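Local coordinates for protein elongation factor G (Thermus thermophilus, PDB 2DY1) that binds GTP with a magnesium ion and probably acts as a GTPase elongation factor in protein synthesis, at residues A[497-500]-A[501-505]; A[68-72]-A[73-77]; A[396-399]-A[400-404]; A[626-629]-A[630-634]. All coordinates share one frame; numbering follows the deposited sequence.

Contact 1 of 4, residues A[497-500]-A[501-505]; sequences WRIT and GGVIP
A type I' beta turn from Thr500 to Val503 makes the bend in the loop that leads out of strand 494-497 toward helix 509-520, and behind it Trp497 and Ile499 meet Val503 and Ile504. The turn is closed by Val503 N, which gives its hydrogen to Thr500 O over 3.3 Å; the bond is nearly straight at the hydrogen (168°), but the donor stands above the carbonyl plane. Gly501 and Gly502 occupy the corner with positive phi, and a side chain on Gly501 would run into Thr500 O. One water spans the mouth of the bend, donating to Ile499 O and accepting from Gly502 N. The apolar part is carried by branch tips. Ile499 CD1 meets Ile504 CD1 at 3.7 Å, the two side chains crossing at about a right angle, while Ile499 CG2 lies 3.8 Å from Val503 CG2. Trp497, whose chi1 of -175° swings CG away from its own backbone N, sends the six-membered end of the indole to Ile504: CH2 touches CG2 of that residue at 3.7 Å, and Ile504 O sits at the ring edge. Ile499 CG1 lies over one face of the indole. Ile512 and Val537 also touch the tryptophan. Were Trp497 replaced by an alanine, Ile504 CG2 and Ile499 CG1 would probably lose their aromatic neighbour, with a gap opening toward Ile512. The chemistry divides the loop between a polar bend, held by a single direct backbone bond and a water, and an apolar inner side that packs on helix 509-520 and strand 533-541 of domain IV.

Contact 2 of 4, residues A[68-72]-A[73-77]; sequences PLLFR and GHRVF
His74 and Arg72 meet because chi1 of His74 (-51°) sets its CG anti to the carbonyl carbon, and chi2 (-62°) then lays one face of the imidazole against Arg72 O, which stands 3.4 Å from His74 CD2. Leu70 turns the other way, its CG opposite the backbone N at chi1 173°, and lies alongside Arg75, pointing the same way: Leu70 CD1 is 4.0 Å from Arg75 CG and covers part of one guanidinium face. On this same side of the hairpin, Pro68 CB touches Phe77 CE2 at 3.9 Å. The backbones of 68-71 and 74-77 run antiparallel. Two hydrogen-bonded pairs join them, Leu69 with Val76 and Phe71 with His74; the latter is tied by Phe71 N to His74 O and His74 N to Phe71 O, both 2.8 Å. A type I' turn, Phe71 to His74, reverses the chain, and Gly73 sits where a side chain would collide with Arg72 O. Arg72 CG rests over the centre of the Phe71 ring. Strand 65-71 is an edge strand of its sheet in the GTP-binding domain; Leu69 faces helix 22-32 and Val76 helix 261-271, while Pro68 and Phe77 reach Val330. The chemistry thus gives one face, Leu69 and Val76, buried carbon against helices, and a mixed one, where Pro68 and Phe77 are apolar and the Leu70 methyl probably shields part of the Arg75 guanidinium from water.

Contact 3 of 4, residues A[396-399]-A[400-404]; sequences ARLG and EALRK
Leu398 CG touches Leu402 CD1 at 3.6 Å, one helical turn apart, and Leu398 CD1 lies 3.7 Å from Leu402 CG, so the two isobutyl groups overlap at an oblique crossing. With chi1 -174°, Leu398 swings its branch along the helix toward Leu402. The backbone beneath fixes this spacing: Leu402 N donates to Leu398 O at 2.9 Å, flanked by the bonds from Ala401 N to Arg397 O and Arg403 N to Gly399 O. A water links Ala396 O to Glu400 N. Farther round, Glu400 bends at chi2 (60°) to bring its carboxylate edge-on to the Arg403 guanidinium. Arg403 NE meets Glu400 OE2 and Arg403 NH2 meets Glu400 OE1, both at 2.9 Å, on the syn sides; Lys404 NZ takes the anti lone pair of Glu400 OE1 at 2.7 Å. Two positive groups sharing one carboxylate would probably keep it ionised. A glycine in place of Leu398 would probably leave Leu402 CD1 without its neighbour and open a gap beside Val445. In domain III the apolar side of helix 392-408 packs on helix 430-442, where Ala401 and Leu402 touch Leu440, and on the following loop, where Leu398 and Ala401 touch Val445; Arg397 NH1 adds a hydrogen bond to Gly444 O.

Contact 4 of 4, residues A[626-629]-A[630-634]; sequences YKAL and PGLTG
Leu629 and Thr633 cross one turn apart near the end of helix 625-633, and their conformations decide what they reach. Chi1 of Leu629 is -171°, which carries CG away from the backbone N and lets CD1 touch Thr633 CG2 at 3.7 Å. Thr633 differs: at chi1 64° its OG1 lies between the backbone N and the carbonyl carbon, pointing back along the helix. From there the hydroxyl donates to Leu629 O at 3.0 Å, coming from above the carbonyl plane, while Thr633 N donates to the same oxygen at 2.9 Å, nearly in line with the C=O bond. Leu632 N adds a weak bond to Leu629 O and has a straighter one to Ala628 O at 3.3 Å. The Leu632 side chain, with CG anti to the carbonyl carbon, lies back over Ala628, CD1 coming within 4.4 Å of Ala628 CB. Pro630 has no N-H for the turn before, and its CD packs tightly against Leu629 CB, 3.4 Å away; the helix kinks here. Gly631 N gives its hydrogen to a water that in turn donates to Lys627 O. Leu629 packs on Val580 and Tyr639 of the C-terminal domain's sheet, while Tyr626 reaches Val383 and Val385 of strand 383-389 in domain III. Gly634 is the first residue to leave helical phi/psi, with positive phi. The chemistry implies that Leu629 O collects the last donors of a proline-kinked helix, and that the threonine hydroxyl, also bonded to Gly637 N, ties this end to the chain that follows.

Along the chain the order is contact 2, contact 3, contact 1, contact 4, and each belongs to a different part of the protein: the GTP-binding domain, domain III, domain IV and the C-terminal domain. None touches another. Contacts 3 and 4 are the closest pair, with centres about 33 Å apart and nearest atoms about 15 Å apart, whereas contacts 1 and 2 lie on opposite sides of the chain's centre, about 81 Å between centres. Contact 2 is a hairpin at the edge of the nucleotide-binding sheet, contacts 3 and 4 each lie within one helix, 392-408 and 625-633, and contact 1 is a loop far out in domain IV. All are local, yet contact 2 borders strand 323-332 and contact 4 reaches domain III through Tyr626.

Contact 1 of 4, residues A[497-500]-A[501-505]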
loop_
_atom_site.group_PDB
_atom_site.type_symbol
_atom_site.label_atom_id
_atom_site.label_comp_id
_atom_site.label_asym_id
_atom_site.label_seq_id
_atom_site.Cartn_x
_atom_site.Cartn_y
_atom_site.Cartn_z
ATOM N N TRP A 497 28.871 -12.560 35.260
ATOM C CA TRP A 497 29.684 -13.675 35.721
ATOM C C TRP A 497 30.408 -13.160 36.963
ATOM O O TRP A 497 31.246 -12.254 36.877
ATOM C CB TRP A 497 30.711 -14.041 34.670
ATOM C CG TRP A 497 31.527 -15.241 34.964
ATOM C CD1 TRP A 497 32.874 -15.279 35.176
ATOM C CD2 TRP A 497 31.087 -16.601 34.917
ATOM N NE1 TRP A 497 33.308 -16.578 35.249
ATOM C CE2 TRP A 497 32.230 -17.412 35.093
ATOM C CE3 TRP A 497 29.837 -17.214 34.737
ATOM C CZ2 TRP A 497 32.164 -18.810 35.086
ATOM C CZ3 TRP A 497 29.768 -18.602 34.729
ATOM C CH2 TRP A 497 30.926 -19.386 34.901
ATOM N N ARG A 498 30.080 -13.718 38.122
ATOM C CA ARG A 498 30.728 -13.303 39.361
ATOM C C ARG A 498 31.360 -14.500 40.053
ATOM O O ARG A 498 31.493 -14.537 41.268
ATOM C CB ARG A 498 29.716 -12.616 40.292
ATOM C CG ARG A 498 29.218 -11.270 39.762
ATOM C CD ARG A 498 30.340 -10.226 39.777
ATOM N NE ARG A 498 29.885 -8.929 39.286
ATOM C CZ ARG A 498 29.834 -8.573 38.004
ATOM N NH1 ARG A 498 30.214 -9.416 37.037
ATOM N NH2 ARG A 498 29.403 -7.360 37.684
ATOM N N ILE A 499 31.761 -15.487 39.254
ATOM C CA ILE A 499 32.406 -16.673 39.787
ATOM C C ILE A 499 33.796 -16.297 40.270
ATOM O O ILE A 499 34.509 -15.558 39.586
ATOM C CB ILE A 499 32.496 -17.773 38.686
ATOM C CG1 ILE A 499 31.116 -18.415 38.493
ATOM C CG2 ILE A 499 33.530 -18.847 39.060
ATOM C CD1 ILE A 499 30.601 -19.169 39.706
ATOM N N THR A 500 34.160 -16.781 41.456
ATOM C CA THR A 500 35.470 -16.508 42.023
ATOM C C THR A 500 36.217 -17.808 42.321
ATOM O O THR A 500 35.615 -18.887 42.393
ATOM C CB THR A 500 35.353 -15.702 43.339
ATOM O OG1 THR A 500 34.717 -16.511 44.337
ATOM C CG2 THR A 500 34.537 -14.427 43.114
ATOM N N GLY A 501 37.534 -17.702 42.459
ATOM C CA GLY A 501 38.343 -18.862 42.793
ATOM C C GLY A 501 38.372 -19.940 41.734
ATOM O O GLY A 501 38.839 -21.051 41.989
ATOM N N GLY A 502 37.860 -19.621 40.547
ATOM C CA GLY A 502 37.831 -20.593 39.466
ATOM C C GLY A 502 36.976 -21.814 39.777
ATOM O O GLY A 502 37.209 -22.898 39.203
ATOM N N VAL A 503 35.980 -21.662 40.651
ATOM C CA VAL A 503 35.137 -22.804 41.023
ATOM C C VAL A 503 34.352 -23.343 39.833
ATOM O O VAL A 503 33.926 -24.498 39.852
ATOM C CB VAL A 503 34.207 -22.496 42.228
ATOM C CG1 VAL A 503 35.079 -22.251 43.487
ATOM C CG2 VAL A 503 33.331 -21.280 41.955
ATOM N N ILE A 504 34.117 -22.499 38.832
ATOM C CA ILE A 504 33.517 -22.950 37.562
ATOM C C ILE A 504 34.439 -22.322 36.522
ATOM O O ILE A 504 34.682 -21.105 36.539
ATOM C CB ILE A 504 32.069 -22.437 37.255
ATOM C CG1 ILE A 504 31.044 -23.014 38.234
ATOM C CG2 ILE A 504 31.679 -22.898 35.815
ATOM C CD1 ILE A 504 29.637 -22.402 38.105
ATOM N N PRO A 505 34.978 -23.131 35.600
ATOM C CA PRO A 505 35.870 -22.573 34.581
ATOM C C PRO A 505 35.122 -21.629 33.654
ATOM O O PRO A 505 33.926 -21.818 33.391
ATOM C CB PRO A 505 36.380 -23.814 33.844
ATOM C CG PRO A 505 36.230 -24.908 34.842
ATOM C CD PRO A 505 34.920 -24.598 35.500
HETATM O O HOH W 1 36.995 -17.396 38.918
#

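Contact 2 of 4, residues A[68-72]-A[73-77]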
loop_
_atom_site.group_PDB
_atom_site.type_symbol
_atom_site.label_atom_id
_atom_site.label_comp_id
_atom_site.label_asym_id
_atom_site.label_seq_id
_atom_site.Cartn_x
_atom_site.Cartn_y
_atom_site.Cartn_z
ATOM N N PRO A 68 -5.362 -0.664 -23.325
ATOM C CA PRO A 68 -4.456 -0.221 -24.401
ATOM C C PRO A 68 -5.221 0.490 -25.498
ATOM O O PRO A 68 -5.591 -0.112 -26.496
ATOM C CB PRO A 68 -3.815 -1.534 -24.856
ATOM C CG PRO A 68 -4.970 -2.531 -24.727
ATOM C CD PRO A 68 -5.738 -2.090 -23.472
ATOM N N LEU A 69 -5.414 1.792 -25.334
ATOM C CA LEU A 69 -6.206 2.546 -26.290
ATOM C C LEU A 69 -5.489 2.915 -27.568
ATOM O O LEU A 69 -4.315 3.299 -27.545
ATOM C CB LEU A 69 -6.731 3.826 -25.626
ATOM C CG LEU A 69 -7.452 3.612 -24.291
ATOM C CD1 LEU A 69 -7.728 4.979 -23.624
ATOM C CD2 LEU A 69 -8.782 2.875 -24.521
ATOM N N LEU A 70 -6.206 2.760 -28.676
ATOM C CA LEU A 70 -5.697 3.099 -30.002
ATOM C C LEU A 70 -6.638 4.161 -30.557
ATOM O O LEU A 70 -7.853 3.981 -30.565
ATOM C CB LEU A 70 -5.703 1.866 -30.898
ATOM C CG LEU A 70 -5.348 2.108 -32.367
ATOM C CD1 LEU A 70 -3.895 2.554 -32.487
ATOM C CD2 LEU A 70 -5.569 0.815 -33.146
ATOM N N PHE A 71 -6.087 5.276 -31.014
ATOM C CA PHE A 71 -6.934 6.334 -31.531
ATOM C C PHE A 71 -6.167 7.090 -32.601
ATOM O O PHE A 71 -5.147 7.717 -32.329
ATOM C CB PHE A 71 -7.313 7.278 -30.386
ATOM C CG PHE A 71 -8.216 8.413 -30.801
ATOM C CD1 PHE A 71 -9.515 8.168 -31.221
ATOM C CD2 PHE A 71 -7.759 9.725 -30.754
ATOM C CE1 PHE A 71 -10.358 9.227 -31.591
ATOM C CE2 PHE A 71 -8.592 10.782 -31.120
ATOM C CZ PHE A 71 -9.888 10.527 -31.538
ATOM N N ARG A 72 -6.682 7.025 -33.825
ATOM C CA ARG A 72 -6.054 7.692 -34.956
ATOM C C ARG A 72 -4.567 7.419 -35.047
ATOM O O ARG A 72 -3.768 8.326 -35.299
ATOM C CB ARG A 72 -6.325 9.187 -34.887
ATOM C CG ARG A 72 -7.806 9.461 -34.859
ATOM C CD ARG A 72 -8.148 10.927 -35.006
ATOM N NE ARG A 72 -9.594 11.073 -34.929
ATOM C CZ ARG A 72 -10.234 12.238 -34.943
ATOM N NH1 ARG A 72 -9.555 13.373 -35.031
ATOM N NH2 ARG A 72 -11.559 12.263 -34.877
ATOM N N GLY A 73 -4.197 6.156 -34.838
ATOM C CA GLY A 73 -2.798 5.771 -34.935
ATOM C C GLY A 73 -1.949 6.025 -33.694
ATOM O O GLY A 73 -0.794 5.593 -33.617
ATOM N N HIS A 74 -2.516 6.734 -32.724
ATOM C CA HIS A 74 -1.804 7.032 -31.476
ATOM C C HIS A 74 -2.219 5.994 -30.434
ATOM O O HIS A 74 -3.295 5.414 -30.529
ATOM C CB HIS A 74 -2.193 8.417 -30.967
ATOM C CG HIS A 74 -2.070 9.491 -32.000
ATOM N ND1 HIS A 74 -0.868 9.825 -32.585
ATOM C CD2 HIS A 74 -3.003 10.286 -32.575
ATOM C CE1 HIS A 74 -1.066 10.777 -33.479
ATOM N NE2 HIS A 74 -2.353 11.075 -33.494
ATOM N N ARG A 75 -1.364 5.764 -29.445
ATOM C CA ARG A 75 -1.658 4.788 -28.412
ATOM C C ARG A 75 -1.537 5.382 -27.025
ATOM O O ARG A 75 -0.589 6.115 -26.719
ATOM C CB ARG A 75 -0.690 3.603 -28.524
ATOM C CG ARG A 75 -0.923 2.737 -29.761
ATOM C CD ARG A 75 0.145 1.660 -29.846
ATOM N NE ARG A 75 -0.156 0.618 -30.827
ATOM C CZ ARG A 75 -0.163 0.793 -32.146
ATOM N NH1 ARG A 75 0.116 1.981 -32.668
ATOM N NH2 ARG A 75 -0.452 -0.227 -32.944
ATOM N N VAL A 76 -2.530 5.110 -26.190
ATOM C CA VAL A 76 -2.453 5.553 -24.816
ATOM C C VAL A 76 -2.633 4.307 -23.984
ATOM O O VAL A 76 -3.682 3.669 -24.055
ATOM C CB VAL A 76 -3.548 6.582 -24.463
ATOM C CG1 VAL A 76 -3.520 6.879 -22.970
ATOM C CG2 VAL A 76 -3.315 7.856 -25.281
ATOM N N PHE A 77 -1.588 3.927 -23.242
ATOM C CA PHE A 77 -1.716 2.756 -22.373
ATOM C C PHE A 77 -2.203 3.324 -21.062
ATOM O O PHE A 77 -1.437 3.930 -20.320
ATOM C CB PHE A 77 -0.375 2.034 -22.242
ATOM C CG PHE A 77 0.020 1.308 -23.500
ATOM C CD1 PHE A 77 0.641 1.994 -24.537
ATOM C CD2 PHE A 77 -0.321 -0.032 -23.693
ATOM C CE1 PHE A 77 0.910 1.373 -25.763
ATOM C CE2 PHE A 77 -0.055 -0.664 -24.916
ATOM C CZ PHE A 77 0.555 0.038 -25.953
#

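Contact 3 of 4, residues A[396-399]-A[400-404]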
loop_
_atom_site.group_PDB
_atom_site.type_symbol
_atom_site.label_atom_id
_atom_site.label_comp_id
_atom_site.label_asym_id
_atom_site.label_seq_id
_atom_site.Cartn_x
_atom_site.Cartn_y
_atom_site.Cartn_z
ATOM N N ALA A 396 -3.052 -28.826 3.431
ATOM C CA ALA A 396 -2.146 -29.401 2.437
ATOM C C ALA A 396 -1.903 -28.484 1.243
ATOM O O ALA A 396 -0.852 -28.543 0.601
ATOM C CB ALA A 396 -2.692 -30.729 1.946
ATOM N N ARG A 397 -2.884 -27.643 0.945
ATOM C CA ARG A 397 -2.808 -26.736 -0.196
ATOM C C ARG A 397 -2.399 -25.315 0.177
ATOM O O ARG A 397 -2.093 -24.509 -0.706
ATOM C CB ARG A 397 -4.180 -26.647 -0.886
ATOM C CG ARG A 397 -4.733 -27.919 -1.559
ATOM C CD ARG A 397 -6.148 -27.633 -2.095
ATOM N NE ARG A 397 -6.764 -28.772 -2.767
ATOM C CZ ARG A 397 -7.977 -28.753 -3.320
ATOM N NH1 ARG A 397 -8.714 -27.652 -3.292
ATOM N NH2 ARG A 397 -8.467 -29.847 -3.892
ATOM N N LEU A 398 -2.382 -25.009 1.467
ATOM C CA LEU A 398 -2.117 -23.640 1.905
ATOM C C LEU A 398 -0.803 -23.020 1.476
ATOM O O LEU A 398 -0.786 -21.888 0.981
ATOM C CB LEU A 398 -2.256 -23.537 3.419
ATOM C CG LEU A 398 -2.138 -22.133 4.013
ATOM C CD1 LEU A 398 -3.187 -21.195 3.399
ATOM C CD2 LEU A 398 -2.302 -22.245 5.531
ATOM N N GLY A 399 0.290 -23.751 1.657
ATOM C CA GLY A 399 1.582 -23.192 1.287
ATOM C C GLY A 399 1.644 -22.678 -0.138
ATOM O O GLY A 399 2.096 -21.554 -0.374
ATOM N N GLU A 400 1.202 -23.488 -1.100
ATOM C CA GLU A 400 1.264 -23.078 -2.489
ATOM C C GLU A 400 0.295 -21.943 -2.802
ATOM O O GLU A 400 0.598 -21.052 -3.599
ATOM C CB GLU A 400 1.004 -24.284 -3.403
ATOM C CG GLU A 400 0.816 -23.949 -4.871
ATOM C CD GLU A 400 2.017 -23.267 -5.514
ATOM O OE1 GLU A 400 1.854 -22.732 -6.631
ATOM O OE2 GLU A 400 3.114 -23.266 -4.918
ATOM N N ALA A 401 -0.875 -21.962 -2.175
ATOM C CA ALA A 401 -1.843 -20.894 -2.435
ATOM C C ALA A 401 -1.303 -19.563 -1.893
ATOM O O ALA A 401 -1.499 -18.502 -2.521
ATOM C CB ALA A 401 -3.209 -21.237 -1.788
ATOM N N LEU A 402 -0.628 -19.613 -0.745
ATOM C CA LEU A 402 -0.042 -18.398 -0.173
ATOM C C LEU A 402 1.096 -17.923 -1.045
ATOM O O LEU A 402 1.301 -16.720 -1.187
ATOM C CB LEU A 402 0.468 -18.640 1.243
ATOM C CG LEU A 402 -0.621 -18.746 2.312
ATOM C CD1 LEU A 402 0.007 -19.219 3.612
ATOM C CD2 LEU A 402 -1.307 -17.400 2.508
ATOM N N ARG A 403 1.852 -18.863 -1.615
ATOM C CA ARG A 403 2.947 -18.458 -2.499
ATOM C C ARG A 403 2.364 -17.635 -3.666
ATOM O O ARG A 403 2.876 -16.551 -4.002
ATOM C CB ARG A 403 3.671 -19.680 -3.060
ATOM C CG ARG A 403 4.943 -19.323 -3.859
ATOM C CD ARG A 403 5.464 -20.525 -4.653
ATOM N NE ARG A 403 4.544 -20.884 -5.728
ATOM C CZ ARG A 403 4.344 -20.143 -6.817
ATOM N NH1 ARG A 403 5.016 -19.010 -6.984
ATOM N NH2 ARG A 403 3.438 -20.508 -7.713
ATOM N N LYS A 404 1.305 -18.148 -4.288
ATOM C CA LYS A 404 0.648 -17.454 -5.396
ATOM C C LYS A 404 0.105 -16.091 -4.939
ATOM O O LYS A 404 0.254 -15.079 -5.624
ATOM C CB LYS A 404 -0.531 -18.278 -5.942
ATOM C CG LYS A 404 -0.151 -19.539 -6.724
ATOM C CD LYS A 404 -1.424 -20.115 -7.347
ATOM C CE LYS A 404 -1.125 -21.325 -8.229
ATOM N NZ LYS A 404 -0.771 -22.520 -7.419
HETATM O O HOH W 2 0.959 -26.380 -0.496
#

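Contact 4 of 4, residues A[626-629]-A[630-634]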
loop_
_atom_site.group_PDB
_atom_site.type_symbol
_atom_site.label_atom_id
_atom_site.label_comp_id
_atom_site.label_asym_id
_atom_site.label_seq_id
_atom_site.Cartn_x
_atom_site.Cartn_y
_atom_site.Cartn_z
ATOM N N TYR A 626 -9.166 -1.324 14.109
ATOM C CA TYR A 626 -9.380 -0.983 12.705
ATOM C C TYR A 626 -10.814 -1.265 12.252
ATOM O O TYR A 626 -11.308 -0.610 11.340
ATOM C CB TYR A 626 -8.375 -1.721 11.791
ATOM C CG TYR A 626 -8.599 -3.212 11.625
ATOM C CD1 TYR A 626 -8.204 -4.117 12.612
ATOM C CD2 TYR A 626 -9.176 -3.722 10.455
ATOM C CE1 TYR A 626 -8.368 -5.481 12.440
ATOM C CE2 TYR A 626 -9.349 -5.093 10.275
ATOM C CZ TYR A 626 -8.940 -5.965 11.269
ATOM O OH TYR A 626 -9.087 -7.318 11.073
ATOM N N LYS A 627 -11.485 -2.219 12.894
ATOM C CA LYS A 627 -12.863 -2.554 12.522
ATOM C C LYS A 627 -13.881 -1.615 13.156
ATOM O O LYS A 627 -14.936 -1.358 12.581
ATOM C CB LYS A 627 -13.211 -3.992 12.928
ATOM C CG LYS A 627 -12.530 -5.079 12.106
ATOM C CD LYS A 627 -13.087 -6.460 12.448
ATOM C CE LYS A 627 -12.426 -7.538 11.614
ATOM N NZ LYS A 627 -12.878 -8.914 12.002
ATOM N N ALA A 628 -13.553 -1.092 14.329
ATOM C CA ALA A 628 -14.461 -0.218 15.062
ATOM C C ALA A 628 -14.335 1.271 14.768
ATOM O O ALA A 628 -15.309 2.016 14.906
ATOM C CB ALA A 628 -14.292 -0.459 16.562
ATOM N N LEU A 629 -13.153 1.713 14.361
ATOM C CA LEU A 629 -12.945 3.137 14.111
ATOM C C LEU A 629 -13.955 3.801 13.177
ATOM O O LEU A 629 -14.435 4.898 13.461
ATOM C CB LEU A 629 -11.535 3.397 13.589
ATOM C CG LEU A 629 -11.212 4.894 13.531
ATOM C CD1 LEU A 629 -11.319 5.502 14.930
ATOM C CD2 LEU A 629 -9.822 5.102 12.962
ATOM N N PRO A 630 -14.280 3.160 12.042
ATOM C CA PRO A 630 -15.248 3.769 11.123
ATOM C C PRO A 630 -16.563 4.152 11.814
ATOM O O PRO A 630 -16.998 5.302 11.738
ATOM C CB PRO A 630 -15.431 2.686 10.064
ATOM C CG PRO A 630 -14.040 2.080 9.994
ATOM C CD PRO A 630 -13.691 1.939 11.458
ATOM N N GLY A 631 -17.182 3.190 12.491
ATOM C CA GLY A 631 -18.434 3.453 13.180
ATOM C C GLY A 631 -18.343 4.552 14.224
ATOM O O GLY A 631 -19.311 5.275 14.464
ATOM N N LEU A 632 -17.176 4.684 14.844
ATOM C CA LEU A 632 -16.952 5.693 15.875
ATOM C C LEU A 632 -16.695 7.083 15.303
ATOM O O LEU A 632 -16.891 8.091 15.988
ATOM C CB LEU A 632 -15.765 5.286 16.755
ATOM C CG LEU A 632 -15.965 4.096 17.697
ATOM C CD1 LEU A 632 -14.616 3.593 18.189
ATOM C CD2 LEU A 632 -16.848 4.514 18.867
ATOM N N THR A 633 -16.256 7.142 14.050
ATOM C CA THR A 633 -15.955 8.426 13.428
ATOM C C THR A 633 -16.740 8.686 12.150
ATOM O O THR A 633 -16.337 9.513 11.332
ATOM C CB THR A 633 -14.465 8.533 13.095
ATOM O OG1 THR A 633 -14.129 7.544 12.114
ATOM C CG2 THR A 633 -13.632 8.306 14.340
ATOM N N GLY A 634 -17.857 7.988 11.983
ATOM C CA GLY A 634 -18.663 8.174 10.791
ATOM C C GLY A 634 -17.868 7.939 9.519
ATOM O O GLY A 634 -18.186 8.494 8.467
HETATM O O HOH W 3 -17.169 0.290 12.542
#